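Long-range contacts in precorrin-6Y C5,15-methyltransferase (Decarboxylating) (Geobacter metallireducens, PDB 3E05), which probably transfers methyl groups from S-adenosylmethionine in cobalamin biosynthesis, as the C-terminal domain of the bifunctional CbiET precorrin-6Y C5,15-methyltransferase: residues M62-R72 and N91-G102; L148-G159 and V187-S195. All coordinates share one frame; numbering follows the deposited sequence.

Contact 1. Residues M62-R72 and N91-G102; sequences MPNGRIFALER and NVTLVEAFAPEG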
loop_
_atom_site.group_PDB
_atom_site.type_symbol
_atom_site.label_atom_id
_atom_site.label_comp_id
_atom_site.label_asym_id
_atom_site.label_seq_id
_atom_site.Cartn_x
_atom_site.Cartn_y
_atom_site.Cartn_z
ATOM N N MET D 62 26.048 14.183 6.866
ATOM C CA MET D 62 26.705 15.482 6.843
ATOM C C MET D 62 27.659 15.605 8.034
ATOM O O MET D 62 27.350 16.328 8.982
ATOM C CB MET D 62 25.682 16.626 6.902
ATOM C CG MET D 62 24.646 16.638 5.800
ATOM S SD MET D 62 23.576 18.090 5.845
ATOM C CE MET D 62 22.787 17.930 7.437
ATOM N N PRO D 63 28.827 14.923 7.988
ATOM C CA PRO D 63 29.738 14.926 9.150
ATOM C C PRO D 63 30.233 16.321 9.529
ATOM O O PRO D 63 30.473 16.602 10.713
ATOM C CB PRO D 63 30.923 14.068 8.684
ATOM C CG PRO D 63 30.438 13.318 7.495
ATOM C CD PRO D 63 29.378 14.145 6.863
ATOM N N ASN D 64 30.367 17.185 8.531
ATOM C CA ASN D 64 30.804 18.555 8.757
ATOM C C ASN D 64 29.674 19.580 8.700
ATOM O O ASN D 64 29.922 20.785 8.805
ATOM C CB ASN D 64 31.934 18.914 7.787
ATOM C CG ASN D 64 33.135 18.007 7.941
ATOM O OD1 ASN D 64 33.846 18.059 8.949
ATOM N ND2 ASN D 64 33.367 17.161 6.946
ATOM N N GLY D 65 28.437 19.101 8.550
ATOM C CA GLY D 65 27.261 19.959 8.672
ATOM C C GLY D 65 26.913 20.265 10.121
ATOM O O GLY D 65 27.515 19.697 11.039
ATOM N N ARG D 66 25.942 21.156 10.327
ATOM C CA ARG D 66 25.422 21.452 11.668
ATOM C C ARG D 66 23.917 21.224 11.743
ATOM O O ARG D 66 23.152 21.813 10.982
ATOM C CB ARG D 66 25.740 22.893 12.093
ATOM C CG ARG D 66 27.246 23.180 12.263
ATOM C CD ARG D 66 27.494 24.598 12.741
ATOM N NE ARG D 66 27.212 25.581 11.702
ATOM C CZ ARG D 66 27.020 26.880 11.924
ATOM N NH1 ARG D 66 27.066 27.361 13.161
ATOM N NH2 ARG D 66 26.770 27.695 10.905
ATOM N N ILE D 67 23.508 20.383 12.683
ATOM C CA ILE D 67 22.098 20.018 12.852
ATOM C C ILE D 67 21.574 20.498 14.201
ATOM O O ILE D 67 22.219 20.311 15.232
ATOM C CB ILE D 67 21.889 18.486 12.665
ATOM C CG1 ILE D 67 22.252 18.068 11.236
ATOM C CG2 ILE D 67 20.464 18.069 12.960
ATOM C CD1 ILE D 67 23.559 17.391 11.116
ATOM N N PHE D 68 20.405 21.131 14.182
ATOM C CA PHE D 68 19.781 21.650 15.391
ATOM C C PHE D 68 18.431 20.977 15.582
ATOM O O PHE D 68 17.537 21.111 14.738
ATOM C CB PHE D 68 19.660 23.174 15.309
ATOM C CG PHE D 68 20.993 23.862 15.155
ATOM C CD1 PHE D 68 21.741 24.205 16.283
ATOM C CD2 PHE D 68 21.512 24.139 13.890
ATOM C CE1 PHE D 68 22.989 24.815 16.156
ATOM C CE2 PHE D 68 22.755 24.745 13.753
ATOM C CZ PHE D 68 23.495 25.083 14.894
ATOM N N ALA D 69 18.325 20.237 16.678
ATOM C CA ALA D 69 17.176 19.398 16.987
ATOM C C ALA D 69 16.352 20.021 18.103
ATOM O O ALA D 69 16.782 20.056 19.270
ATOM C CB ALA D 69 17.651 18.000 17.383
ATOM N N LEU D 70 15.172 20.519 17.731
ATOM C CA LEU D 70 14.285 21.223 18.646
ATOM C C LEU D 70 13.190 20.312 19.177
ATOM O O LEU D 70 12.486 19.652 18.400
ATOM C CB LEU D 70 13.658 22.440 17.968
ATOM C CG LEU D 70 14.466 23.733 18.011
ATOM C CD1 LEU D 70 15.527 23.737 16.935
ATOM C CD2 LEU D 70 13.534 24.912 17.825
ATOM N N GLU D 71 13.039 20.291 20.501
ATOM C CA GLU D 71 12.040 19.447 21.153
ATOM C C GLU D 71 11.510 20.095 22.428
ATOM O O GLU D 71 12.288 20.573 23.256
ATOM C CB GLU D 71 12.623 18.057 21.431
ATOM C CG GLU D 71 11.704 17.064 22.166
ATOM C CD GLU D 71 10.377 16.847 21.461
ATOM O OE1 GLU D 71 10.371 16.431 20.288
ATOM O OE2 GLU D 71 9.330 17.109 22.085
ATOM N N ARG D 72 10.183 20.118 22.560
ATOM C CA ARG D 72 9.507 20.743 23.705
ATOM C C ARG D 72 9.255 19.791 24.887
ATOM O O ARG D 72 9.248 20.219 26.037
ATOM C CB ARG D 72 8.189 21.410 23.253
ATOM C CG ARG D 72 7.077 20.429 22.862
ATOM C CD ARG D 72 5.959 21.113 22.102
ATOM N NE ARG D 72 4.686 20.396 22.180
ATOM C CZ ARG D 72 4.312 19.419 21.357
ATOM N NH1 ARG D 72 5.109 19.021 20.369
ATOM N NH2 ARG D 72 3.130 18.839 21.519
ATOM N N ASN D 91 27.650 16.596 16.017
ATOM C CA ASN D 91 27.289 17.794 15.255
ATOM C C ASN D 91 25.791 18.122 15.298
ATOM O O ASN D 91 25.306 19.005 14.583
ATOM C CB ASN D 91 27.840 17.746 13.822
ATOM C CG ASN D 91 27.373 16.519 13.036
ATOM O OD1 ASN D 91 27.174 15.434 13.588
ATOM N ND2 ASN D 91 27.227 16.692 11.731
ATOM N N VAL D 92 25.076 17.407 16.157
ATOM C CA VAL D 92 23.699 17.746 16.503
ATOM C C VAL D 92 23.676 18.505 17.829
ATOM O O VAL D 92 24.188 18.024 18.846
ATOM C CB VAL D 92 22.805 16.495 16.608
ATOM C CG1 VAL D 92 21.380 16.886 16.957
ATOM C CG2 VAL D 92 22.839 15.688 15.296
ATOM N N THR D 93 23.077 19.689 17.809
ATOM C CA THR D 93 22.838 20.436 19.020
ATOM C C THR D 93 21.371 20.308 19.419
ATOM O O THR D 93 20.482 20.664 18.650
ATOM C CB THR D 93 23.245 21.909 18.845
ATOM O OG1 THR D 93 24.656 21.968 18.602
ATOM C CG2 THR D 93 22.920 22.709 20.093
ATOM N N LEU D 94 21.140 19.764 20.609
ATOM C CA LEU D 94 19.803 19.637 21.157
ATOM C C LEU D 94 19.361 20.980 21.708
ATOM O O LEU D 94 20.028 21.557 22.568
ATOM C CB LEU D 94 19.753 18.563 22.242
ATOM C CG LEU D 94 18.484 18.496 23.097
ATOM C CD1 LEU D 94 17.221 18.252 22.245
ATOM C CD2 LEU D 94 18.631 17.431 24.177
ATOM N N VAL D 95 18.236 21.469 21.196
ATOM C CA VAL D 95 17.689 22.767 21.584
ATOM C C VAL D 95 16.325 22.540 22.233
ATOM O O VAL D 95 15.431 21.940 21.641
ATOM C CB VAL D 95 17.561 23.722 20.374
ATOM C CG1 VAL D 95 17.055 25.092 20.815
ATOM C CG2 VAL D 95 18.895 23.854 19.636
ATOM N N GLU D 96 16.175 22.996 23.469
ATOM C CA GLU D 96 14.906 22.837 24.170
ATOM C C GLU D 96 14.002 24.046 23.886
ATOM O O GLU D 96 14.248 25.157 24.375
ATOM C CB GLU D 96 15.155 22.645 25.668
ATOM C CG GLU D 96 13.890 22.478 26.487
ATOM C CD GLU D 96 14.148 22.336 27.985
ATOM O OE1 GLU D 96 15.325 22.164 28.405
ATOM O OE2 GLU D 96 13.151 22.380 28.739
ATOM N N ALA D 97 12.962 23.824 23.084
ATOM C CA ALA D 97 12.121 24.912 22.585
ATOM C C ALA D 97 10.773 24.424 22.077
ATOM O O ALA D 97 10.623 23.258 21.706
ATOM C CB ALA D 97 12.847 25.672 21.473
ATOM N N PHE D 98 9.808 25.341 22.065
ATOM C CA PHE D 98 8.482 25.113 21.502
ATOM C C PHE D 98 8.389 26.003 20.264
ATOM O O PHE D 98 7.881 27.125 20.340
ATOM C CB PHE D 98 7.408 25.460 22.555
ATOM C CG PHE D 98 5.972 25.188 22.130
ATOM C CD1 PHE D 98 5.662 24.355 21.056
ATOM C CD2 PHE D 98 4.921 25.753 22.851
ATOM C CE1 PHE D 98 4.332 24.111 20.693
ATOM C CE2 PHE D 98 3.590 25.517 22.500
ATOM C CZ PHE D 98 3.298 24.693 21.420
ATOM N N ALA D 99 8.896 25.494 19.134
ATOM C CA ALA D 99 8.964 26.245 17.869
ATOM C C ALA D 99 7.612 26.847 17.470
ATOM O O ALA D 99 6.579 26.195 17.662
ATOM C CB ALA D 99 9.502 25.356 16.759
ATOM N N PRO D 100 7.598 28.074 16.892
ATOM C CA PRO D 100 8.672 28.931 16.354
ATOM C C PRO D 100 9.596 29.655 17.352
ATOM O O PRO D 100 10.550 30.314 16.918
ATOM C CB PRO D 100 7.910 29.948 15.493
ATOM C CG PRO D 100 6.581 30.058 16.140
ATOM C CD PRO D 100 6.273 28.705 16.725
ATOM N N GLU D 101 9.316 29.545 18.652
ATOM C CA GLU D 101 10.238 30.040 19.683
ATOM C C GLU D 101 11.531 29.234 19.636
ATOM O O GLU D 101 11.506 28.023 19.405
ATOM C CB GLU D 101 9.635 29.922 21.085
ATOM C CG GLU D 101 8.397 30.777 21.346
ATOM C CD GLU D 101 7.940 30.709 22.798
ATOM O OE1 GLU D 101 7.630 31.776 23.366
ATOM O OE2 GLU D 101 7.897 29.595 23.372
ATOM N N GLY D 102 12.657 29.910 19.837
ATOM C CA GLY D 102 13.950 29.248 19.822
ATOM C C GLY D 102 14.590 29.101 18.454
ATOM O O GLY D 102 15.684 28.554 18.341
#

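Contact 2. Residues L148-G159 and V187-S195; sequences LTKAVEFLEDHG and VYIITAWKS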
loop_
_atom_site.group_PDB
_atom_site.type_symbol
_atom_site.label_atom_id
_atom_site.label_comp_id
_atom_site.label_asym_id
_atom_site.label_seq_id
_atom_site.Cartn_x
_atom_site.Cartn_y
_atom_site.Cartn_z
ATOM N N LEU D 148 -1.517 16.961 6.836
ATOM C CA LEU D 148 -1.284 16.860 5.390
ATOM C C LEU D 148 -1.925 18.014 4.593
ATOM O O LEU D 148 -1.265 18.618 3.746
ATOM C CB LEU D 148 -1.745 15.491 4.863
ATOM C CG LEU D 148 -1.800 15.258 3.344
ATOM C CD1 LEU D 148 -0.421 15.403 2.689
ATOM C CD2 LEU D 148 -2.463 13.908 3.009
ATOM N N THR D 149 -3.196 18.307 4.886
ATOM C CA THR D 149 -3.975 19.350 4.211
ATOM C C THR D 149 -3.392 20.738 4.431
ATOM O O THR D 149 -3.157 21.485 3.475
ATOM C CB THR D 149 -5.446 19.338 4.727
ATOM O OG1 THR D 149 -6.127 18.211 4.163
ATOM C CG2 THR D 149 -6.204 20.607 4.364
ATOM N N LYS D 150 -3.166 21.072 5.700
ATOM C CA LYS D 150 -2.709 22.406 6.070
ATOM C C LYS D 150 -1.267 22.626 5.624
ATOM O O LYS D 150 -0.942 23.707 5.132
ATOM C CB LYS D 150 -2.872 22.646 7.576
ATOM C CG LYS D 150 -4.328 22.673 8.068
ATOM C CD LYS D 150 -5.052 23.965 7.682
ATOM C CE LYS D 150 -6.476 24.014 8.235
ATOM N NZ LYS D 150 -7.426 23.203 7.424
ATOM N N ALA D 151 -0.422 21.597 5.747
ATOM C CA ALA D 151 0.987 21.721 5.328
ATOM C C ALA D 151 1.094 22.021 3.852
ATOM O O ALA D 151 1.841 22.921 3.468
ATOM C CB ALA D 151 1.807 20.477 5.683
ATOM N N VAL D 152 0.324 21.306 3.025
ATOM C CA VAL D 152 0.320 21.589 1.593
ATOM C C VAL D 152 -0.225 22.997 1.304
ATOM O O VAL D 152 0.348 23.728 0.496
ATOM C CB VAL D 152 -0.406 20.472 0.777
ATOM C CG1 VAL D 152 -0.440 20.807 -0.699
ATOM C CG2 VAL D 152 0.323 19.152 0.972
ATOM N N GLU D 153 -1.296 23.375 2.001
ATOM C CA GLU D 153 -1.924 24.689 1.854
ATOM C C GLU D 153 -0.975 25.851 2.198
ATOM O O GLU D 153 -0.859 26.800 1.427
ATOM C CB GLU D 153 -3.199 24.762 2.703
ATOM C CG GLU D 153 -4.015 26.045 2.518
ATOM C CD GLU D 153 -5.063 26.256 3.602
ATOM O OE1 GLU D 153 -5.666 25.266 4.075
ATOM O OE2 GLU D 153 -5.291 27.425 3.977
ATOM N N PHE D 154 -0.298 25.763 3.339
ATOM C CA PHE D 154 0.612 26.832 3.797
ATOM C C PHE D 154 1.870 26.972 2.950
ATOM O O PHE D 154 2.307 28.081 2.664
ATOM C CB PHE D 154 0.996 26.666 5.271
ATOM C CG PHE D 154 -0.177 26.591 6.208
ATOM C CD1 PHE D 154 -1.343 27.325 5.966
ATOM C CD2 PHE D 154 -0.111 25.795 7.351
ATOM C CE1 PHE D 154 -2.428 27.242 6.829
ATOM C CE2 PHE D 154 -1.188 25.717 8.230
ATOM C CZ PHE D 154 -2.351 26.442 7.968
ATOM N N LEU D 155 2.446 25.845 2.554
ATOM C CA LEU D 155 3.632 25.841 1.702
ATOM C C LEU D 155 3.337 26.351 0.293
ATOM O O LEU D 155 4.161 27.046 -0.303
ATOM C CB LEU D 155 4.248 24.434 1.635
ATOM C CG LEU D 155 4.930 23.878 2.895
ATOM C CD1 LEU D 155 5.045 22.381 2.770
ATOM C CD2 LEU D 155 6.301 24.506 3.163
ATOM N N GLU D 156 2.167 26.011 -0.239
ATOM C CA GLU D 156 1.761 26.538 -1.544
ATOM C C GLU D 156 1.426 28.031 -1.521
ATOM O O GLU D 156 1.618 28.724 -2.528
ATOM C CB GLU D 156 0.628 25.715 -2.136
ATOM C CG GLU D 156 1.123 24.375 -2.681
ATOM C CD GLU D 156 0.075 23.629 -3.462
ATOM O OE1 GLU D 156 -1.130 23.899 -3.255
ATOM O OE2 GLU D 156 0.464 22.768 -4.281
ATOM N N ASP D 157 0.946 28.511 -0.374
ATOM C CA ASP D 157 0.714 29.939 -0.136
ATOM C C ASP D 157 1.994 30.758 -0.212
ATOM O O ASP D 157 1.963 31.928 -0.619
ATOM C CB ASP D 157 0.081 30.172 1.241
ATOM C CG ASP D 157 -1.399 29.871 1.270
ATOM O OD1 ASP D 157 -1.981 29.603 0.194
ATOM O OD2 ASP D 157 -1.975 29.896 2.383
ATOM N N HIS D 158 3.112 30.148 0.190
ATOM C CA HIS D 158 4.413 30.813 0.191
ATOM C C HIS D 158 5.184 30.582 -1.110
ATOM O O HIS D 158 6.363 30.899 -1.197
ATOM C CB HIS D 158 5.253 30.368 1.395
ATOM C CG HIS D 158 4.710 30.811 2.717
ATOM N ND1 HIS D 158 4.495 32.137 3.030
ATOM C CD2 HIS D 158 4.369 30.104 3.820
ATOM C CE1 HIS D 158 4.022 32.225 4.261
ATOM N NE2 HIS D 158 3.937 31.005 4.763
ATOM N N GLY D 159 4.513 30.023 -2.113
ATOM C CA GLY D 159 5.105 29.842 -3.440
ATOM C C GLY D 159 6.058 28.674 -3.618
ATOM O O GLY D 159 6.863 28.661 -4.552
ATOM N N VAL D 187 2.751 6.910 5.915
ATOM C CA VAL D 187 3.310 8.230 6.200
ATOM C C VAL D 187 3.317 9.059 4.929
ATOM O O VAL D 187 3.709 8.598 3.850
ATOM C CB VAL D 187 4.752 8.177 6.851
ATOM C CG1 VAL D 187 5.244 9.582 7.219
ATOM C CG2 VAL D 187 4.785 7.286 8.096
ATOM N N TYR D 188 2.862 10.300 5.052
ATOM C CA TYR D 188 2.899 11.212 3.930
ATOM C C TYR D 188 4.145 12.075 4.062
ATOM O O TYR D 188 4.247 12.859 4.998
ATOM C CB TYR D 188 1.650 12.106 3.949
ATOM C CG TYR D 188 0.388 11.334 3.642
ATOM C CD1 TYR D 188 -0.050 11.200 2.320
ATOM C CD2 TYR D 188 -0.336 10.699 4.655
ATOM C CE1 TYR D 188 -1.237 10.497 2.017
ATOM C CE2 TYR D 188 -1.497 9.961 4.361
ATOM C CZ TYR D 188 -1.941 9.876 3.042
ATOM O OH TYR D 188 -3.075 9.141 2.746
ATOM N N ILE D 189 5.091 11.881 3.143
ATOM C CA ILE D 189 6.323 12.664 3.124
ATOM C C ILE D 189 6.140 13.836 2.163
ATOM O O ILE D 189 6.049 13.670 0.944
ATOM C CB ILE D 189 7.539 11.791 2.739
ATOM C CG1 ILE D 189 7.673 10.643 3.752
ATOM C CG2 ILE D 189 8.815 12.637 2.629
ATOM C CD1 ILE D 189 8.626 9.549 3.355
ATOM N N ILE D 190 6.105 15.031 2.747
ATOM C CA ILE D 190 5.864 16.267 1.999
ATOM C C ILE D 190 7.186 17.003 1.789
ATOM O O ILE D 190 7.855 17.336 2.762
ATOM C CB ILE D 190 4.878 17.171 2.770
ATOM C CG1 ILE D 190 3.590 16.406 3.079
ATOM C CG2 ILE D 190 4.596 18.465 1.988
ATOM C CD1 ILE D 190 2.709 17.039 4.128
ATOM N N THR D 191 7.550 17.232 0.529
ATOM C CA THR D 191 8.770 17.941 0.156
ATOM C C THR D 191 8.439 19.248 -0.550
ATOM O O THR D 191 7.656 19.277 -1.493
ATOM C CB THR D 191 9.680 17.051 -0.696
ATOM O OG1 THR D 191 9.853 15.800 -0.021
ATOM C CG2 THR D 191 11.066 17.704 -0.900
ATOM N N ALA D 192 9.051 20.335 -0.081
ATOM C CA ALA D 192 8.767 21.663 -0.608
ATOM C C ALA D 192 10.058 22.414 -0.881
ATOM O O ALA D 192 10.976 22.412 -0.060
ATOM C CB ALA D 192 7.894 22.432 0.350
ATOM N N TRP D 193 10.130 23.030 -2.051
ATOM C CA TRP D 193 11.316 23.769 -2.462
ATOM C C TRP D 193 10.866 24.860 -3.413
ATOM O O TRP D 193 9.732 24.842 -3.891
ATOM C CB TRP D 193 12.354 22.841 -3.131
ATOM C CG TRP D 193 11.911 22.259 -4.454
ATOM C CD1 TRP D 193 12.302 22.670 -5.699
ATOM C CD2 TRP D 193 10.985 21.176 -4.665
ATOM N NE1 TRP D 193 11.690 21.911 -6.667
ATOM C CE2 TRP D 193 10.872 20.990 -6.065
ATOM C CE3 TRP D 193 10.240 20.345 -3.812
ATOM C CZ2 TRP D 193 10.042 20.008 -6.633
ATOM C CZ3 TRP D 193 9.399 19.366 -4.386
ATOM C CH2 TRP D 193 9.316 19.209 -5.779
ATOM N N LYS D 194 11.737 25.825 -3.672
ATOM C CA LYS D 194 11.391 26.868 -4.623
ATOM C C LYS D 194 11.896 26.458 -5.996
ATOM O O LYS D 194 13.082 26.128 -6.172
ATOM C CB LYS D 194 11.956 28.228 -4.199
ATOM C CG LYS D 194 11.338 28.829 -2.938
ATOM C CD LYS D 194 10.009 29.517 -3.244
ATOM C CE LYS D 194 9.439 30.180 -2.003
ATOM N NZ LYS D 194 10.260 31.330 -1.538
ATOM N N SER D 195 10.983 26.464 -6.961
ATOM C CA SER D 195 11.315 26.159 -8.345
ATOM C C SER D 195 12.153 27.291 -8.951
ATOM O O SER D 195 12.871 27.083 -9.934
ATOM C CB SER D 195 10.039 25.937 -9.154
ATOM O OG SER D 195 10.287 25.086 -10.255
#

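Contact 1. Residues M62-R72 and N91-G102
At the edge of the F68 ring, near its plane, sits V95 CG2, while T93 CB approaches the same ring obliquely, 3.8 Å from F68 CD1; F68 and T93 run side by side in one direction. The second ring, F98, takes the CD methylene of R72 obliquely, with R72 CD 3.4 Å from F98 CD1 and the guanidinium plane 26° from the ring plane. With CG anti to the backbone N (chi1 -176°), the F98 side chain points the same way as R72 and lies beside it. The N91 amide is flat as well. Its ND2 gives a hydrogen bond to G65 O (3.1 Å), which lies close to the amide plane, although the donor stands 51° out of the carbonyl plane. With a leucine in place of N91, G65 O would probably lose this side-chain donor, leaving the turn M62-G65 less firmly tied to the strand. Strands 66-71 and 92-96 are the parallel pair of a beta-alpha-beta unit crossing through helix 74-86, in the Rossmann-like sheet of class I methyltransferases. I67 N bonds to N91 O (3.0 Å), and the alternation runs on through T93, A69, V95 and E71. A69 CB meets V92 CG1 (3.9 Å) on the face towards helix 53-61. On the other face L70 CG packs on V95 CB (3.9 Å), and L70 CD2 reaches A97 CB (3.8 Å).

Contact 2. Residues L148-G159 and V187-S195
Helix 148-157 runs almost parallel to strand 187-193, their axes 5° apart in direction and 9.6 Å apart at closest approach, and L148, A151 and L155 point toward the sheet. L148 CD2 sits over the face of the Y188 ring, 3.7 Å from its centroid and 14° off the normal, a CH-pi contact in which the two side chains cross at about a right angle. The leucine's other methyl, CD1, turns to I190 CD1 (3.8 Å). I190 serves the helix with both branches: CD1 also meets A151 CB (3.9 Å), whereas CG2, set anti to the backbone N by chi1 of -55° for CG1, meets L155 CD1 (4.0 Å). Further along, both L155 methyls close on A192 CB, CD1 at 3.7 Å and CD2 at 3.8 Å. A Schellman motif with G159 at positive phi ends the helix, and there the bent chain of K194 brings its CE to within 3.3 Å of H158 O; K194 also makes a cation-pi contact with Y160. This is helix-on-sheet packing that itself takes part in a subunit interface: L145 of the second subunit packs on L148 and V152. No hydrogen bond joins the two segments, so the fit rests on apolar packing and one CH-pi contact, on shape rather than directional bonds; the Y188 hydroxyl hydrogen-bonds to Y188 OH of the second subunit.

How the contacts relate
After helix 26-35 the chain runs through strand 43-47 and helix 53-61 to strand 66-71. Contact 1 then closes a loop of 18 residues, mostly helix 74-86, by setting strand 92-96 at the outer edge of the sheet within this chain. Strand 111-114, helix 121-131 and strand 137-142 follow before contact 2 opens. Its 27-residue loop consists largely of strand, because 161-173 and the first part of 180-193 form an antiparallel excursion before the chain returns beneath helix 145-157. The loops are in series, neither nesting nor crossing. Their centres lie 22 Å apart: contact 1 pairs the strands at one edge of the sheet, contact 2 lays helix 145-157 on the strand next to the other edge, and the two do not touch.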